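Peptide/nickel transport system substrate-binding protein (Listeria monocytogenes serotype 1/2a, PDB 5KZT) probably captures peptides outside the membrane as the substrate-binding component of an OppA-type peptide transporter. Local coordinates at residues Asn446-Ser451 / Asp488-Pro493. Numbering follows the deposited sequence.
Sequences NRMSYS and DVAIQP
The ring of Y450 lies with one face against A490, whose CB sits 3.6 Å from the ring centroid and only 7° off the normal, a CH-pi contact over the middle of the ring. At the ring edge the D488 carboxylate is turned 65° from the ring plane. Here Y450 OH donates to D488 OD2 across 2.8 Å, meeting the oxygen on its anti side and somewhat out of the carboxylate plane. The chi1 torsion of Y450 (168°) swings the ring away from its own backbone N, which carries it across to A490 and its hydroxyl to D488. The same OD2 also takes a hydrogen bond from N452 ND2, so two donors grip this oxygen, which would be expected to favour the charged carboxylate.

These contacts join the loop leading to helix 453-459 to the turn where helix 471-487 gives way to strand 491-503, which runs antiparallel to strand 264-277 in a mixed sheet; family 5 membership is consistent with a type 2 periplasmic-binding-protein fold. V489 makes that exit with positive phi, and L484 of the helix touches both Y450 and A490.

Two residues before Y450, M448 bends at chi3 and lays its thioether over the start of the strand: CE packs 3.7 Å from I491 CG2, the two side chains crossing at about a right angle, while SD lies 3.5 Å from A490 O. F439 touches both M448 and I491. N446 holds the loop's shape from within, its OD1 accepting from M448 N at 3.0 Å in an Asx turn and its ND2 donating to Y450 O at 2.9 Å.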
ATOM      1  N   ASN A 446      -1.778 -10.916  -6.378  1.00 17.69           N
ATOM      2  CA  ASN A 446      -2.505 -11.173  -7.631  1.00 17.88           C
ATOM      3  C   ASN A 446      -3.940 -11.524  -7.227  1.00 18.35           C
ATOM      4  O   ASN A 446      -4.822 -10.674  -7.328  1.00 19.08           O
ATOM      5  CB  ASN A 446      -1.806 -12.285  -8.428  1.00 17.50           C
ATOM      6  CG  ASN A 446      -2.508 -12.640  -9.729  1.00 17.60           C
ATOM      7  OD1 ASN A 446      -3.736 -12.682  -9.826  1.00 17.57           O
ATOM      8  ND2 ASN A 446      -1.718 -12.963 -10.723  1.00 17.55           N
ATOM      9  N   ARG A 447      -4.155 -12.751  -6.733  1.00 18.70           N
ATOM     10  CA  ARG A 447      -5.450 -13.186  -6.187  1.00 19.58           C
ATOM     11  C   ARG A 447      -6.616 -13.052  -7.164  1.00 18.50           C
ATOM     12  O   ARG A 447      -7.746 -12.779  -6.776  1.00 17.90           O
ATOM     13  CB  ARG A 447      -5.766 -12.432  -4.881  1.00 20.84           C
ATOM     14  CG  ARG A 447      -4.669 -12.496  -3.842  1.00 22.73           C
ATOM     15  CD  ARG A 447      -4.429 -13.917  -3.354  1.00 25.36           C
ATOM     16  NE  ARG A 447      -3.313 -13.957  -2.405  1.00 28.20           N
ATOM     17  CZ  ARG A 447      -2.711 -15.056  -1.950  1.00 29.82           C
ATOM     18  NH1 ARG A 447      -3.091 -16.281  -2.340  1.00 31.16           N
ATOM     19  NH2 ARG A 447      -1.696 -14.922  -1.097  1.00 30.32           N
ATOM     20  N   MET A 448      -6.314 -13.229  -8.441  1.00 17.56           N
ATOM     21  CA  MET A 448      -7.314 -13.198  -9.479  1.00 17.38           C
ATOM     22  C   MET A 448      -7.276 -14.468 -10.315  1.00 17.36           C
ATOM     23  O   MET A 448      -8.108 -14.618 -11.207  1.00 17.52           O
ATOM     24  CB  MET A 448      -7.038 -11.998 -10.384  1.00 17.22           C
ATOM     25  CG  MET A 448      -7.263 -10.674  -9.699  1.00 16.98           C
ATOM     26  SD  MET A 448      -7.064  -9.288 -10.826  1.00 17.54           S
ATOM     27  CE  MET A 448      -5.477  -9.577 -11.584  1.00 17.32           C
ATOM     28  N   SER A 449      -6.330 -15.371 -10.027  1.00 16.74           N
ATOM     29  CA  SER A 449      -5.964 -16.463 -10.936  1.00 17.28           C
ATOM     30  C   SER A 449      -5.658 -15.944 -12.345  1.00 17.64           C
ATOM     31  O   SER A 449      -5.989 -16.577 -13.352  1.00 18.62           O
ATOM     32  CB  SER A 449      -7.020 -17.578 -10.933  1.00 17.90           C
ATOM     33  OG  SER A 449      -7.128 -18.162  -9.647  1.00 17.73           O
ATOM     34  N   TYR A 450      -5.008 -14.782 -12.401  1.00 17.09           N
ATOM     35  CA  TYR A 450      -4.514 -14.246 -13.649  1.00 17.29           C
ATOM     36  C   TYR A 450      -3.118 -14.809 -13.847  1.00 17.55           C
ATOM     37  O   TYR A 450      -2.267 -14.694 -12.969  1.00 16.91           O
ATOM     38  CB  TYR A 450      -4.461 -12.723 -13.634  1.00 16.65           C
ATOM     39  CG  TYR A 450      -3.672 -12.159 -14.804  1.00 16.95           C
ATOM     40  CD1 TYR A 450      -4.151 -12.252 -16.105  1.00 17.73           C
ATOM     41  CD2 TYR A 450      -2.422 -11.565 -14.603  1.00 16.70           C
ATOM     42  CE1 TYR A 450      -3.430 -11.745 -17.163  1.00 18.16           C
ATOM     43  CE2 TYR A 450      -1.690 -11.058 -15.656  1.00 17.18           C
ATOM     44  CZ  TYR A 450      -2.190 -11.158 -16.931  1.00 17.96           C
ATOM     45  OH  TYR A 450      -1.445 -10.657 -17.967  1.00 18.56           O
ATOM     46  N   SER A 451      -2.884 -15.382 -15.023  1.00 18.50           N
ATOM     47  CA  SER A 451      -1.599 -15.990 -15.340  1.00 19.59           C
ATOM     48  C   SER A 451      -1.300 -15.780 -16.806  1.00 20.76           C
ATOM     49  O   SER A 451      -2.018 -16.310 -17.669  1.00 21.75           O
ATOM     50  CB  SER A 451      -1.629 -17.489 -15.048  1.00 20.48           C
ATOM     51  OG  SER A 451      -0.384 -18.121 -15.317  1.00 21.03           O
ATOM     52  N   ASP A 488      -4.688  -8.538 -22.188  1.00 21.30           N
ATOM     53  CA  ASP A 488      -5.357  -9.496 -21.289  1.00 20.93           C
ATOM     54  C   ASP A 488      -6.509  -8.926 -20.471  1.00 20.01           C
ATOM     55  O   ASP A 488      -7.315  -9.679 -19.946  1.00 20.10           O
ATOM     56  CB  ASP A 488      -4.338 -10.125 -20.328  1.00 20.80           C
ATOM     57  CG  ASP A 488      -3.338 -11.034 -21.031  1.00 21.87           C
ATOM     58  OD1 ASP A 488      -3.450 -11.242 -22.247  1.00 23.48           O
ATOM     59  OD2 ASP A 488      -2.413 -11.563 -20.383  1.00 22.36           O
ATOM     60  N   VAL A 489      -6.600  -7.611 -20.338  1.00 19.37           N
ATOM     61  CA  VAL A 489      -7.618  -7.013 -19.456  1.00 18.62           C
ATOM     62  C   VAL A 489      -7.627  -7.705 -18.068  1.00 17.97           C
ATOM     63  O   VAL A 489      -8.678  -8.102 -17.554  1.00 18.15           O
ATOM     64  CB  VAL A 489      -9.037  -7.064 -20.088  1.00 19.24           C
ATOM     65  CG1 VAL A 489      -9.924  -5.990 -19.473  1.00 19.48           C
ATOM     66  CG2 VAL A 489      -8.997  -6.897 -21.606  1.00 20.01           C
ATOM     67  N   ALA A 490      -6.438  -7.883 -17.485  1.00 17.23           N
ATOM     68  CA  ALA A 490      -6.297  -8.514 -16.154  1.00 16.81           C
ATOM     69  C   ALA A 490      -7.000  -7.678 -15.081  1.00 16.61           C
ATOM     70  O   ALA A 490      -7.593  -8.222 -14.135  1.00 16.75           O
ATOM     71  CB  ALA A 490      -4.820  -8.644 -15.802  1.00 16.48           C
ATOM     72  N   ILE A 491      -6.859  -6.361 -15.225  1.00 16.30           N
ATOM     73  CA  ILE A 491      -7.468  -5.345 -14.330  1.00 16.30           C
ATOM     74  C   ILE A 491      -7.886  -4.147 -15.156  1.00 16.58           C
ATOM     75  O   ILE A 491      -7.540  -4.064 -16.328  1.00 16.93           O
ATOM     76  CB  ILE A 491      -6.467  -4.837 -13.286  1.00 15.67           C
ATOM     77  CG1 ILE A 491      -5.232  -4.219 -13.952  1.00 15.50           C
ATOM     78  CG2 ILE A 491      -6.067  -5.966 -12.354  1.00 15.64           C
ATOM     79  CD1 ILE A 491      -4.409  -3.398 -13.015  1.00 15.17           C
ATOM     80  N   GLN A 492      -8.604  -3.213 -14.547  1.00 16.79           N
ATOM     81  CA  GLN A 492      -8.958  -1.952 -15.208  1.00 17.48           C
ATOM     82  C   GLN A 492      -8.640  -0.771 -14.300  1.00 17.21           C
ATOM     83  O   GLN A 492      -9.395  -0.478 -13.378  1.00 16.94           O
ATOM     84  CB  GLN A 492     -10.441  -1.922 -15.628  1.00 18.36           C
ATOM     85  CG  GLN A 492     -10.955  -0.593 -16.220  1.00 19.42           C
ATOM     86  CD  GLN A 492     -10.175  -0.085 -17.437  1.00 19.87           C
ATOM     87  OE1 GLN A 492      -8.949  -0.123 -17.459  1.00 19.62           O
ATOM     88  NE2 GLN A 492     -10.894   0.405 -18.460  1.00 21.08           N
ATOM     89  N   PRO A 493      -7.522  -0.075 -14.565  1.00 17.55           N
ATOM     90  CA  PRO A 493      -7.290   1.204 -13.889  1.00 17.58           C
ATOM     91  C   PRO A 493      -8.486   2.159 -14.024  1.00 18.42           C
ATOM     92  O   PRO A 493      -9.053   2.288 -15.107  1.00 18.92           O
ATOM     93  CB  PRO A 493      -6.055   1.740 -14.587  1.00 17.61           C
ATOM     94  CG  PRO A 493      -5.303   0.492 -14.949  1.00 17.49           C
ATOM     95  CD  PRO A 493      -6.370  -0.461 -15.396  1.00 17.53           C
TER